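Local coordinates for hemolysin-related protein (Vibrio cholerae serotype O1, PDB 6MLT) that is a secreted, metal-binding protein of the biofilm matrix that probably binds carbohydrate and contributes to bacterial adhesion, at residues A[35-40]-A[55-60]; A[15-20]-A[74-79]; A[357-362]-A[393-398]; A[370-375]-A[386-391]; A[226-231]-A[596-601]. All blocks are in the same frame, centred on the assembly; numbering follows the deposited sequence.

Contact 1 of 5, residues A[35-40]-A[55-60]. With CA (calcium ion), chain C.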
# COMPACT_ATOMS: atom_id res chain seq x y z
N PRO A 35 -6.81 -16.69 4.37
CA PRO A 35 -6.34 -17.51 3.25
C PRO A 35 -5.24 -16.80 2.47
O PRO A 35 -5.14 -15.58 2.46
CB PRO A 35 -7.59 -17.69 2.40
CG PRO A 35 -8.37 -16.43 2.64
CD PRO A 35 -8.07 -16.00 4.05
N ILE A 36 -4.42 -17.62 1.81
CA ILE A 36 -3.32 -17.18 0.96
C ILE A 36 -3.62 -17.65 -0.45
O ILE A 36 -4.16 -18.74 -0.64
CB ILE A 36 -1.98 -17.77 1.46
CG1 ILE A 36 -1.63 -17.22 2.85
CG2 ILE A 36 -0.86 -17.53 0.47
CD1 ILE A 36 -1.59 -15.74 2.94
N VAL A 37 -3.23 -16.85 -1.45
CA VAL A 37 -3.58 -17.11 -2.85
C VAL A 37 -2.31 -17.05 -3.69
O VAL A 37 -1.69 -15.99 -3.82
CB VAL A 37 -4.62 -16.11 -3.38
CG1 VAL A 37 -4.92 -16.37 -4.86
CG2 VAL A 37 -5.90 -16.19 -2.56
N VAL A 38 -1.96 -18.19 -4.30
CA VAL A 38 -0.78 -18.31 -5.15
C VAL A 38 -1.02 -19.45 -6.14
O VAL A 38 -1.86 -20.32 -5.91
CB VAL A 38 0.51 -18.58 -4.34
CG1 VAL A 38 0.95 -17.33 -3.58
CG2 VAL A 38 0.29 -19.76 -3.38
N GLN A 39 -0.23 -19.47 -7.22
CA GLN A 39 -0.31 -20.53 -8.23
C GLN A 39 0.45 -21.77 -7.76
O GLN A 39 1.62 -21.69 -7.40
CB GLN A 39 0.28 -20.05 -9.55
CG GLN A 39 -0.34 -18.80 -10.14
CD GLN A 39 -1.61 -19.07 -10.93
OE1 GLN A 39 -2.01 -20.22 -11.12
NE2 GLN A 39 -2.24 -18.01 -11.40
N LEU A 40 -0.21 -22.94 -7.82
CA LEU A 40 0.42 -24.17 -7.34
C LEU A 40 0.39 -25.34 -8.31
O LEU A 40 1.05 -26.35 -8.03
CB LEU A 40 -0.23 -24.62 -6.02
CG LEU A 40 -0.05 -23.66 -4.84
CD1 LEU A 40 -0.87 -24.15 -3.65
CD2 LEU A 40 1.41 -23.52 -4.45
N ALA A 55 -5.02 -19.36 -9.97
CA ALA A 55 -4.42 -19.26 -8.64
C ALA A 55 -5.21 -20.08 -7.63
O ALA A 55 -6.43 -20.25 -7.74
CB ALA A 55 -4.36 -17.80 -8.19
N ASP A 56 -4.50 -20.58 -6.62
CA ASP A 56 -5.02 -21.54 -5.66
C ASP A 56 -5.01 -20.95 -4.26
O ASP A 56 -4.47 -19.87 -4.03
CB ASP A 56 -4.20 -22.81 -5.74
CG ASP A 56 -4.16 -23.35 -7.14
OD1 ASP A 56 -5.26 -23.64 -7.67
OD2 ASP A 56 -3.06 -23.44 -7.73
N ILE A 57 -5.63 -21.67 -3.33
CA ILE A 57 -5.82 -21.20 -1.97
C ILE A 57 -5.05 -22.12 -1.02
O ILE A 57 -5.12 -23.34 -1.14
CB ILE A 57 -7.31 -21.14 -1.60
CG1 ILE A 57 -8.00 -19.95 -2.29
CG2 ILE A 57 -7.50 -21.00 -0.08
CD1 ILE A 57 -8.31 -20.14 -3.74
N ILE A 58 -4.32 -21.52 -0.08
CA ILE A 58 -3.64 -22.24 0.99
C ILE A 58 -4.28 -21.85 2.32
O ILE A 58 -4.39 -20.66 2.63
CB ILE A 58 -2.14 -21.95 1.01
CG1 ILE A 58 -1.47 -22.47 -0.26
CG2 ILE A 58 -1.49 -22.59 2.25
CD1 ILE A 58 -0.08 -21.91 -0.48
N VAL A 59 -4.66 -22.86 3.10
CA VAL A 59 -5.23 -22.68 4.43
C VAL A 59 -4.61 -23.71 5.37
O VAL A 59 -3.96 -24.67 4.94
CB VAL A 59 -6.77 -22.80 4.43
CG1 VAL A 59 -7.38 -21.69 3.61
CG2 VAL A 59 -7.20 -24.16 3.90
N VAL A 60 -4.81 -23.49 6.67
CA VAL A 60 -4.41 -24.42 7.71
C VAL A 60 -5.68 -24.87 8.43
O VAL A 60 -6.44 -24.02 8.92
CB VAL A 60 -3.41 -23.79 8.69
CG1 VAL A 60 -2.92 -24.84 9.69
CG2 VAL A 60 -2.23 -23.16 7.93
CA CA C . -4.25 -23.78 -9.89
O HOH W 1 -1.96 -22.95 -10.59
O HOH W 2 -6.31 -24.87 -10.13
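Val-38 and Asp-56 are joined twice through their backbones, and from this pair the Asp-56 side chain carries the contact on to a calcium ion. Asp-56 CB lies 3.4 Å from Val-38 O. CG is turned anti to the carbonyl carbon (chi1 -55°), which brings the carboxylate to the backbone N of Leu-40. Both oxygens then bind the metal, Asp-56 OD1 at 2.4 Å and Asp-56 OD2 at 2.5 Å from the calcium ion. OD2 also accepts from Leu-40 N (2.9 Å), which meets it nearly along the C-O bond, while OD1 takes a hydrogen bond from Gly-78 N; two-oxygen ligation and two amides thus fix the rotation of the carboxylate. Asn-41, Asp-43, the carbonyl of Val-54 and two waters complete the site. One of those waters donates to Gln-39 OE1; Gln-39 NE2 bonds to Asp-53 O, in a second calcium site. The strands are antiparallel neighbours in a sheet consistent with a beta-propeller blade, and the loop joining them holds that second ion through an EF-hand-like series of ligands beginning at Asp-42. Beside Asp-56 on its face of the sheet, Val-38 CG2 touches Ile-58 CD1 at 3.6 Å, and Leu-40 lies across Ile-58 at about a right angle, Leu-40 CD1 to Ile-58 CG1 3.8 Å. On the other face Val-37 CG1 meets Ala-55 CB at 3.7 Å, next to Ile-538.

Contact 2 of 5, residues A[15-20]-A[74-79]; sequences LKWSWS and RALSGV
Lys-16 and Trp-17 approach the turn at 77-79 from a classic beta bulge opposite Val-556, in strand 13-19, which completes a sheet built otherwise of strands 525-527, 536-541 and 553-559. The contact packs this edge strand against strand 71-76 of a different sheet, consistent with neighbouring beta-propeller blades. The extended chain of Lys-16 passes with its CE 3.9 Å from Gly-78 O and sends NZ on to a salt bridge with Glu-530. Trp-17 has its CG placed between the backbone N and the carbonyl carbon (chi1 56°), which turns the NE1 edge of the indole to the turn. Its NE1 donates to Gly-78 O at 3.0 Å; the oxygen is near the ring plane, whereas NE1 stands above the plane of that carbonyl. Trp-17 CZ2 comes to 3.4 Å from Ser-77 O, and CH2 packs on Leu-76 CB. Trp-19 meets the methyl end of Leu-76: Leu-76 CD2 sits over the five-membered ring in a CH-pi contact, 3.9 Å from its centroid. Glu-83 accepts from Trp-19 NE1 and forms a salt bridge with Arg-74, whose NE is bonded to Thr-61. Trp-19 CZ2 lies over one face of the Arg-74 guanidinium, toward its rim, with the planes 42° apart and Trp-19 CZ2 3.5 Å from Arg-74 CD.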
# COMPACT_ATOMS: atom_id res chain seq x y z
N LEU A 15 -22.33 -18.68 -4.65
CA LEU A 15 -21.22 -19.54 -4.29
C LEU A 15 -20.53 -20.05 -5.55
O LEU A 15 -21.18 -20.56 -6.47
CB LEU A 15 -21.70 -20.72 -3.44
CG LEU A 15 -20.59 -21.57 -2.82
CD1 LEU A 15 -19.96 -20.85 -1.65
CD2 LEU A 15 -21.14 -22.94 -2.39
N LYS A 16 -19.20 -19.92 -5.58
CA LYS A 16 -18.39 -20.50 -6.64
C LYS A 16 -18.00 -21.93 -6.31
O LYS A 16 -18.24 -22.85 -7.11
CB LYS A 16 -17.15 -19.64 -6.87
CG LYS A 16 -16.23 -20.14 -7.98
CD LYS A 16 -15.09 -19.15 -8.20
CE LYS A 16 -14.17 -19.57 -9.32
NZ LYS A 16 -13.27 -18.45 -9.70
N TRP A 17 -17.39 -22.14 -5.15
CA TRP A 17 -17.20 -23.48 -4.60
C TRP A 17 -16.96 -23.37 -3.11
O TRP A 17 -16.74 -22.28 -2.57
CB TRP A 17 -16.04 -24.24 -5.28
CG TRP A 17 -14.66 -23.57 -5.28
CD1 TRP A 17 -14.05 -22.98 -6.35
CD2 TRP A 17 -13.71 -23.50 -4.20
NE1 TRP A 17 -12.80 -22.53 -6.00
CE2 TRP A 17 -12.57 -22.83 -4.68
CE3 TRP A 17 -13.73 -23.92 -2.86
CZ2 TRP A 17 -11.45 -22.58 -3.89
CZ3 TRP A 17 -12.62 -23.67 -2.07
CH2 TRP A 17 -11.49 -23.00 -2.58
N SER A 18 -17.03 -24.52 -2.43
CA SER A 18 -16.71 -24.59 -1.01
C SER A 18 -15.94 -25.88 -0.75
O SER A 18 -16.06 -26.86 -1.48
CB SER A 18 -17.97 -24.53 -0.13
OG SER A 18 -18.77 -25.68 -0.29
N TRP A 19 -15.13 -25.84 0.31
CA TRP A 19 -14.42 -27.00 0.81
C TRP A 19 -14.77 -27.15 2.28
O TRP A 19 -14.69 -26.18 3.04
CB TRP A 19 -12.90 -26.85 0.63
CG TRP A 19 -12.10 -27.99 1.18
CD1 TRP A 19 -11.60 -29.05 0.48
CD2 TRP A 19 -11.72 -28.19 2.54
NE1 TRP A 19 -10.94 -29.90 1.33
CE2 TRP A 19 -10.99 -29.39 2.60
CE3 TRP A 19 -11.91 -27.46 3.72
CZ2 TRP A 19 -10.46 -29.89 3.78
CZ3 TRP A 19 -11.39 -27.96 4.90
CH2 TRP A 19 -10.68 -29.17 4.92
N SER A 20 -15.16 -28.36 2.68
CA SER A 20 -15.53 -28.59 4.07
C SER A 20 -15.09 -29.95 4.60
O SER A 20 -15.26 -30.20 5.80
CB SER A 20 -17.05 -28.47 4.25
OG SER A 20 -17.48 -27.15 3.96
N ARG A 74 -3.20 -27.16 3.76
CA ARG A 74 -3.91 -27.74 2.63
C ARG A 74 -3.93 -26.75 1.48
O ARG A 74 -4.13 -25.55 1.69
CB ARG A 74 -5.35 -28.10 3.00
CG ARG A 74 -5.51 -29.08 4.15
CD ARG A 74 -6.97 -29.53 4.24
NE ARG A 74 -7.28 -30.30 5.44
CZ ARG A 74 -7.43 -31.62 5.50
NH1 ARG A 74 -7.26 -32.38 4.42
NH2 ARG A 74 -7.74 -32.20 6.65
N ALA A 75 -3.74 -27.26 0.27
CA ALA A 75 -3.81 -26.47 -0.95
C ALA A 75 -5.09 -26.83 -1.70
O ALA A 75 -5.31 -28.00 -2.02
CB ALA A 75 -2.59 -26.70 -1.83
N LEU A 76 -5.89 -25.82 -2.01
CA LEU A 76 -7.19 -26.00 -2.67
C LEU A 76 -7.18 -25.37 -4.05
O LEU A 76 -6.77 -24.21 -4.21
CB LEU A 76 -8.30 -25.37 -1.83
CG LEU A 76 -8.33 -25.78 -0.36
CD1 LEU A 76 -9.48 -25.09 0.37
CD2 LEU A 76 -8.43 -27.29 -0.24
N SER A 77 -7.66 -26.12 -5.04
CA SER A 77 -7.66 -25.63 -6.42
C SER A 77 -8.57 -24.41 -6.56
O SER A 77 -9.72 -24.42 -6.11
CB SER A 77 -8.14 -26.73 -7.36
OG SER A 77 -8.24 -26.23 -8.68
N GLY A 78 -8.05 -23.36 -7.21
CA GLY A 78 -8.88 -22.20 -7.48
C GLY A 78 -10.08 -22.51 -8.36
O GLY A 78 -11.07 -21.77 -8.33
N VAL A 79 -10.00 -23.58 -9.15
CA VAL A 79 -11.07 -23.92 -10.08
C VAL A 79 -12.30 -24.41 -9.32
O VAL A 79 -13.42 -23.92 -9.52
CB VAL A 79 -10.58 -24.99 -11.08
CG1 VAL A 79 -11.73 -25.47 -11.98
CG2 VAL A 79 -9.45 -24.45 -11.93

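Contact 3 of 5, residues A[357-362]-A[393-398]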
# COMPACT_ATOMS: atom_id res chain seq x y z
N VAL A 357 6.96 39.98 -13.58
CA VAL A 357 7.61 39.68 -14.85
C VAL A 357 7.98 40.99 -15.52
O VAL A 357 7.13 41.87 -15.71
CB VAL A 357 6.70 38.86 -15.78
CG1 VAL A 357 7.42 38.54 -17.09
CG2 VAL A 357 6.26 37.59 -15.09
N THR A 358 9.26 41.12 -15.87
CA THR A 358 9.77 42.26 -16.63
C THR A 358 10.12 41.76 -18.02
O THR A 358 10.94 40.85 -18.17
CB THR A 358 10.99 42.87 -15.95
OG1 THR A 358 10.63 43.33 -14.64
CG2 THR A 358 11.52 44.06 -16.75
N TYR A 359 9.48 42.34 -19.03
CA TYR A 359 9.72 41.96 -20.42
C TYR A 359 9.91 43.22 -21.26
O TYR A 359 9.35 44.28 -20.96
CB TYR A 359 8.57 41.11 -20.98
CG TYR A 359 7.21 41.76 -20.94
CD1 TYR A 359 6.40 41.65 -19.82
CD2 TYR A 359 6.73 42.48 -22.03
CE1 TYR A 359 5.14 42.24 -19.78
CE2 TYR A 359 5.48 43.08 -22.00
CZ TYR A 359 4.70 42.95 -20.87
OH TYR A 359 3.46 43.55 -20.85
N GLY A 360 10.73 43.09 -22.30
CA GLY A 360 11.00 44.21 -23.16
C GLY A 360 12.21 43.95 -24.03
O GLY A 360 12.56 42.80 -24.30
N LYS A 361 12.84 45.03 -24.47
CA LYS A 361 13.95 44.96 -25.40
C LYS A 361 15.25 44.76 -24.63
O LYS A 361 15.62 45.58 -23.78
CB LYS A 361 14.03 46.22 -26.25
CG LYS A 361 15.04 46.13 -27.38
CD LYS A 361 15.00 47.39 -28.23
CE LYS A 361 15.28 47.10 -29.69
NZ LYS A 361 14.87 48.24 -30.56
N ASN A 362 15.93 43.65 -24.93
CA ASN A 362 17.23 43.31 -24.37
C ASN A 362 18.28 44.31 -24.86
O ASN A 362 18.48 44.46 -26.07
CB ASN A 362 17.57 41.88 -24.78
CG ASN A 362 18.94 41.43 -24.34
OD1 ASN A 362 19.92 42.16 -24.45
ND2 ASN A 362 19.03 40.18 -23.89
N THR A 393 14.26 49.02 -23.03
CA THR A 393 12.93 49.40 -22.58
C THR A 393 12.28 48.16 -21.99
O THR A 393 12.55 47.04 -22.43
CB THR A 393 12.05 49.94 -23.71
OG1 THR A 393 11.87 48.91 -24.70
CG2 THR A 393 12.67 51.15 -24.37
N SER A 394 11.42 48.36 -21.00
CA SER A 394 10.76 47.21 -20.40
C SER A 394 9.42 47.63 -19.81
O SER A 394 9.14 48.81 -19.57
CB SER A 394 11.62 46.55 -19.33
OG SER A 394 11.71 47.36 -18.18
N THR A 395 8.60 46.61 -19.60
CA THR A 395 7.34 46.67 -18.87
C THR A 395 7.43 45.67 -17.73
O THR A 395 7.95 44.57 -17.92
CB THR A 395 6.16 46.31 -19.79
OG1 THR A 395 6.14 47.18 -20.92
CG2 THR A 395 4.83 46.41 -19.04
N THR A 396 6.91 46.03 -16.56
CA THR A 396 6.84 45.11 -15.44
C THR A 396 5.38 44.93 -15.06
O THR A 396 4.63 45.90 -14.97
CB THR A 396 7.65 45.62 -14.24
OG1 THR A 396 9.03 45.72 -14.60
CG2 THR A 396 7.52 44.67 -13.05
N VAL A 397 4.98 43.67 -14.84
CA VAL A 397 3.61 43.31 -14.48
C VAL A 397 3.66 42.27 -13.38
O VAL A 397 4.59 41.45 -13.31
CB VAL A 397 2.82 42.77 -15.70
CG1 VAL A 397 1.42 42.31 -15.28
CG2 VAL A 397 2.71 43.83 -16.77
N ARG A 398 2.65 42.29 -12.51
CA ARG A 398 2.54 41.30 -11.45
C ARG A 398 1.35 40.38 -11.70
O ARG A 398 0.27 40.83 -12.08
CB ARG A 398 2.37 41.95 -10.07
CG ARG A 398 2.04 40.89 -9.01
CD ARG A 398 2.15 41.41 -7.60
NE ARG A 398 3.53 41.61 -7.20
CZ ARG A 398 3.94 41.67 -5.94
NH1 ARG A 398 3.06 41.51 -4.95
NH2 ARG A 398 5.21 41.86 -5.66
O HOH W 3 8.01 46.13 -22.87
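Strands 357-359 and 394-398 run antiparallel, their axes 4.6 Å apart at closest approach and their directions 161° from each other. Val-357 with Val-397 and Tyr-359 with Thr-395 are hydrogen-bonded pairs, each with two bonds; the shorter of the second pair is Thr-395 N to Tyr-359 O, 2.8 Å. Between them Thr-358 faces Thr-396 in a non-hydrogen-bonded pair. The chain turns a corner at Gly-360, where the backbones press together and Gly-360 CA lies 3.3 Å from Thr-393 O. This pairing places 394-400 as an outermost strand of a four-stranded sheet in the beta-prism lectin region. On one face the hydroxyls Thr-358 OG1 and Thr-396 OG1 share a hydrogen bond of 2.9 Å, and the latter is also bonded to Lys-388 NZ. Thr-358 CG2 also packs against Ser-394 CB at 3.6 Å. The opposite face carries Tyr-359, whose CG sits between the backbone N and the carbonyl carbon (chi1 58°), which lays the ring beside Thr-395: Thr-395 CB rests over the ring, 4.1 Å from its centroid, in a CH-pi contact. A water donates to Tyr-359 O and is hydrogen-bonded to Thr-395 OG1, while Val-397 CG2 approaches Tyr-359 CE1, 4.2 Å away.

Contact 4 of 5, residues A[370-375]-A[386-391]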
# COMPACT_ATOMS: atom_id res chain seq x y z
N VAL A 370 11.64 37.99 -22.22
CA VAL A 370 11.53 38.07 -20.77
C VAL A 370 12.91 38.34 -20.18
O VAL A 370 13.84 37.53 -20.35
CB VAL A 370 10.91 36.79 -20.19
CG1 VAL A 370 10.89 36.84 -18.67
CG2 VAL A 370 9.50 36.61 -20.73
N LEU A 371 13.05 39.46 -19.49
CA LEU A 371 14.32 39.91 -18.93
C LEU A 371 14.49 39.46 -17.49
O LEU A 371 15.60 39.12 -17.07
CB LEU A 371 14.41 41.44 -19.01
CG LEU A 371 14.09 42.04 -20.38
CD1 LEU A 371 14.08 43.55 -20.31
CD2 LEU A 371 15.08 41.55 -21.44
N GLU A 372 13.40 39.45 -16.72
CA GLU A 372 13.49 39.08 -15.31
C GLU A 372 12.15 38.56 -14.83
O GLU A 372 11.09 39.00 -15.29
CB GLU A 372 13.93 40.28 -14.45
CG GLU A 372 14.21 39.91 -12.99
CD GLU A 372 14.20 41.09 -12.06
OE1 GLU A 372 15.19 41.85 -12.04
OE2 GLU A 372 13.19 41.27 -11.35
N MET A 373 12.22 37.61 -13.89
CA MET A 373 11.06 37.21 -13.11
C MET A 373 11.46 37.23 -11.65
O MET A 373 12.55 36.78 -11.29
CB MET A 373 10.56 35.81 -13.52
CG MET A 373 10.07 35.74 -14.95
SD MET A 373 9.27 34.17 -15.31
CE MET A 373 10.62 33.02 -15.08
N SER A 374 10.59 37.80 -10.81
CA SER A 374 10.82 37.86 -9.37
C SER A 374 9.66 37.15 -8.68
O SER A 374 8.51 37.62 -8.75
CB SER A 374 10.96 39.30 -8.91
OG SER A 374 11.26 39.35 -7.53
N PHE A 375 9.95 36.03 -8.03
CA PHE A 375 8.95 35.25 -7.31
C PHE A 375 8.88 35.71 -5.86
O PHE A 375 9.90 35.71 -5.16
CB PHE A 375 9.30 33.76 -7.36
CG PHE A 375 9.38 33.18 -8.74
CD1 PHE A 375 10.57 33.20 -9.45
CD2 PHE A 375 8.27 32.59 -9.32
CE1 PHE A 375 10.65 32.64 -10.73
CE2 PHE A 375 8.34 32.04 -10.59
CZ PHE A 375 9.53 32.07 -11.29
N GLY A 386 17.20 36.39 -13.97
CA GLY A 386 17.40 37.48 -14.89
C GLY A 386 17.62 38.78 -14.14
O GLY A 386 17.86 38.81 -12.93
N SER A 387 17.49 39.88 -14.88
CA SER A 387 17.79 41.19 -14.32
C SER A 387 17.01 42.28 -15.05
O SER A 387 17.02 42.33 -16.29
CB SER A 387 19.28 41.50 -14.40
OG SER A 387 19.54 42.80 -13.90
N LYS A 388 16.37 43.16 -14.28
CA LYS A 388 15.73 44.34 -14.85
C LYS A 388 16.74 45.26 -15.51
O LYS A 388 16.38 46.05 -16.40
CB LYS A 388 14.98 45.11 -13.75
CG LYS A 388 13.67 44.49 -13.33
CD LYS A 388 13.06 45.24 -12.15
CE LYS A 388 11.58 45.53 -12.35
NZ LYS A 388 11.35 46.81 -13.10
N ASP A 389 18.00 45.22 -15.07
CA ASP A 389 19.05 46.05 -15.64
C ASP A 389 19.43 45.64 -17.06
O ASP A 389 20.27 46.32 -17.67
CB ASP A 389 20.29 46.02 -14.75
CG ASP A 389 20.18 46.94 -13.54
OD1 ASP A 389 19.36 47.89 -13.58
OD2 ASP A 389 20.91 46.72 -12.56
N SER A 390 18.87 44.56 -17.58
CA SER A 390 19.12 44.16 -18.96
C SER A 390 18.25 44.90 -19.96
O SER A 390 18.36 44.64 -21.17
CB SER A 390 18.90 42.65 -19.11
OG SER A 390 19.78 41.95 -18.25
N ALA A 391 17.39 45.79 -19.51
CA ALA A 391 16.41 46.42 -20.37
C ALA A 391 16.98 47.65 -21.06
O ALA A 391 17.67 48.47 -20.44
CB ALA A 391 15.17 46.82 -19.57
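A classic beta bulge in the beta-prism lectin region, formed by Leu-371 and Glu-372 opposite Thr-358, meets the chain where it leaves strand 382-386 and enters a short 3-10 turn. Leu-371 O accepts from Ser-387 N at 3.0 Å and lies 3.3 Å from Gly-386 CA, in a CH...O contact. Gly-386 stands across from Glu-372 as a non-hydrogen-bonded pair. The Glu-372 side chain is extended, its CG anti to the backbone N (chi1 -173°), and runs along the backbone of Gly-386 and Ser-387. At its end Glu-372 OE1 accepts from Lys-388 N at 2.9 Å; the amide comes from above the carboxylate plane, and the bond is bent. The same oxygen is 3.3 Å from Lys-388 CG, where the two side chains run obliquely past each other. The ammonium group does not close a salt bridge, since Lys-388 NZ stays 6.1 Å from Glu-372 OE2 and is bonded to Thr-396. Leu-371 reaches further along the turn and sets CD1 against Ala-391 CB at 3.5 Å, with Val-325 also touching the leucine. Within the turn Ser-387 OG accepts from Asp-389 N, and Ser-390 N bonds to Ser-387 O. The arrangement is that of an antiparallel beta hairpin whose second strand leaves the sheet through an ST turn and a 3-10 segment.

Contact 5 of 5, residues A[226-231]-A[596-601]. With NA (sodium ion), chain G.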
# COMPACT_ATOMS: atom_id res chain seq x y z
N VAL A 226 1.79 0.39 6.39
CA VAL A 226 2.55 1.56 5.97
C VAL A 226 1.76 2.24 4.85
O VAL A 226 1.16 1.56 4.01
CB VAL A 226 3.98 1.19 5.52
CG1 VAL A 226 3.96 0.23 4.36
CG2 VAL A 226 4.77 2.44 5.19
N ALA A 227 1.75 3.56 4.87
CA ALA A 227 0.99 4.33 3.90
C ALA A 227 1.43 5.78 4.00
O ALA A 227 2.09 6.19 4.95
CB ALA A 227 -0.52 4.22 4.13
N ASN A 228 1.04 6.56 3.00
CA ASN A 228 1.24 8.00 3.01
C ASN A 228 -0.06 8.66 3.45
O ASN A 228 -1.08 8.56 2.75
CB ASN A 228 1.68 8.52 1.64
CG ASN A 228 2.19 9.95 1.70
OD1 ASN A 228 2.39 10.50 2.79
ND2 ASN A 228 2.41 10.55 0.54
N LEU A 229 -0.02 9.32 4.61
CA LEU A 229 -1.22 9.90 5.20
C LEU A 229 -1.08 11.41 5.43
O LEU A 229 -1.84 11.97 6.22
CB LEU A 229 -1.54 9.19 6.52
CG LEU A 229 -1.84 7.70 6.39
CD1 LEU A 229 -1.86 7.04 7.75
CD2 LEU A 229 -3.17 7.48 5.68
N ASP A 230 -0.13 12.06 4.77
CA ASP A 230 0.03 13.51 4.90
C ASP A 230 0.58 14.05 3.58
O ASP A 230 0.42 13.42 2.53
CB ASP A 230 0.91 13.84 6.12
CG ASP A 230 2.30 13.27 6.01
OD1 ASP A 230 2.72 12.89 4.89
OD2 ASP A 230 2.99 13.19 7.05
N GLY A 231 1.24 15.20 3.63
CA GLY A 231 1.64 15.92 2.44
C GLY A 231 3.08 15.75 2.00
O GLY A 231 3.50 16.45 1.07
N SER A 596 5.54 1.39 -1.62
CA SER A 596 4.10 1.20 -1.72
C SER A 596 3.34 2.51 -1.51
O SER A 596 2.33 2.77 -2.17
CB SER A 596 3.63 0.16 -0.71
OG SER A 596 3.83 0.65 0.61
N TRP A 597 3.82 3.34 -0.57
CA TRP A 597 3.09 4.55 -0.20
C TRP A 597 3.18 5.64 -1.26
O TRP A 597 2.47 6.65 -1.14
CB TRP A 597 3.57 5.08 1.15
CG TRP A 597 5.00 5.52 1.19
CD1 TRP A 597 5.47 6.78 0.97
CD2 TRP A 597 6.14 4.71 1.49
NE1 TRP A 597 6.84 6.80 1.11
CE2 TRP A 597 7.27 5.54 1.43
CE3 TRP A 597 6.31 3.35 1.80
CZ2 TRP A 597 8.57 5.07 1.67
CZ3 TRP A 597 7.60 2.89 2.04
CH2 TRP A 597 8.71 3.74 1.97
N LEU A 598 4.03 5.47 -2.27
CA LEU A 598 4.12 6.42 -3.38
C LEU A 598 3.54 5.86 -4.67
O LEU A 598 3.61 6.53 -5.71
CB LEU A 598 5.58 6.83 -3.60
CG LEU A 598 6.27 7.49 -2.40
CD1 LEU A 598 7.70 7.82 -2.74
CD2 LEU A 598 5.52 8.75 -1.93
N THR A 599 2.97 4.65 -4.64
CA THR A 599 2.38 4.05 -5.83
C THR A 599 0.89 3.90 -5.59
O THR A 599 0.14 4.88 -5.75
CB THR A 599 3.09 2.74 -6.19
OG1 THR A 599 3.21 1.89 -5.03
CG2 THR A 599 4.50 3.03 -6.71
N HIS A 600 0.41 2.71 -5.23
CA HIS A 600 -1.01 2.50 -4.94
C HIS A 600 -1.42 3.03 -3.57
O HIS A 600 -2.60 3.30 -3.36
CB HIS A 600 -1.33 1.01 -5.03
CG HIS A 600 -0.41 0.16 -4.21
ND1 HIS A 600 -0.66 -0.16 -2.90
CD2 HIS A 600 0.80 -0.38 -4.51
CE1 HIS A 600 0.34 -0.89 -2.43
NE2 HIS A 600 1.24 -1.04 -3.39
N ASN A 601 -0.47 3.17 -2.65
CA ASN A 601 -0.72 3.73 -1.32
C ASN A 601 -1.88 3.02 -0.63
O ASN A 601 -2.82 3.65 -0.13
CB ASN A 601 -0.97 5.24 -1.40
CG ASN A 601 -0.87 5.90 -0.04
OD1 ASN A 601 -0.26 5.35 0.88
ND2 ASN A 601 -1.46 7.09 0.10
NA NA G . 4.03 11.12 4.40
O HOH W 4 1.25 1.17 1.31
O HOH W 5 1.35 8.95 -1.81
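Asn-228 N donates to Asn-601 OD1 at 2.8 Å in an almost straight bond (177°), and Asn-601 ND2 returns one to Asn-228 O at 3.1 Å, in the carbonyl plane and on a lone pair. The amide of Asn-601 thus grips both backbone polar atoms of one residue, at the start of the metal-binding loop that follows strand 224-227 of a propeller-like sheet. CG of Asn-601 lies anti to its own N (chi1 -165°), on a backbone of left-handed conformation, which presents the amide to the loop. With its backbone held in this way, Asn-228 turns OD1 to the sodium ion, 2.4 Å away, and Asp-230 OD1 binds the ion as well; Asp-232, Glu-236 and the carbonyl of Lys-234 are further ligands. The segment 596-601 is itself folded tightly: Ser-596 O accepts from Thr-599 N and Asn-601 N, which arrive from opposite faces of its carbonyl plane. Trp-597 packs its CB against the backbone between Ala-227 and Asn-228, while Trp-597 CE3 touches Val-226 CG2 at 3.8 Å; its NE1 bonds to Asp-233 O, in the same metal loop. One water links Val-226 O to Ser-596 OG. A second accepts from Asn-228 ND2 at 3.0 Å and donates to Trp-597 O at 2.6 Å.

From the N terminus, contact 2 opens first, at 15-20, and closes at 74-79; contact 1 opens and closes within that span. The two meet where strands 56-63 and 71-76 pair, and the turn at 77-79 lies between the calcium site and strand 13-19, touching both. Contact 5 opens at 226-231 and closes only at 596-601, joining the loop after strand 224-227 to the C-terminal part of the chain, beyond strand 553-559; its span includes the whole beta-prism lectin region. Inside it lies contact 3, which in turn encloses contact 4; they share the sheet in which strands 352-359 and 370-377 are neighbours. No contacts cross. The centres of contacts 1 and 3 are about 68 Å apart.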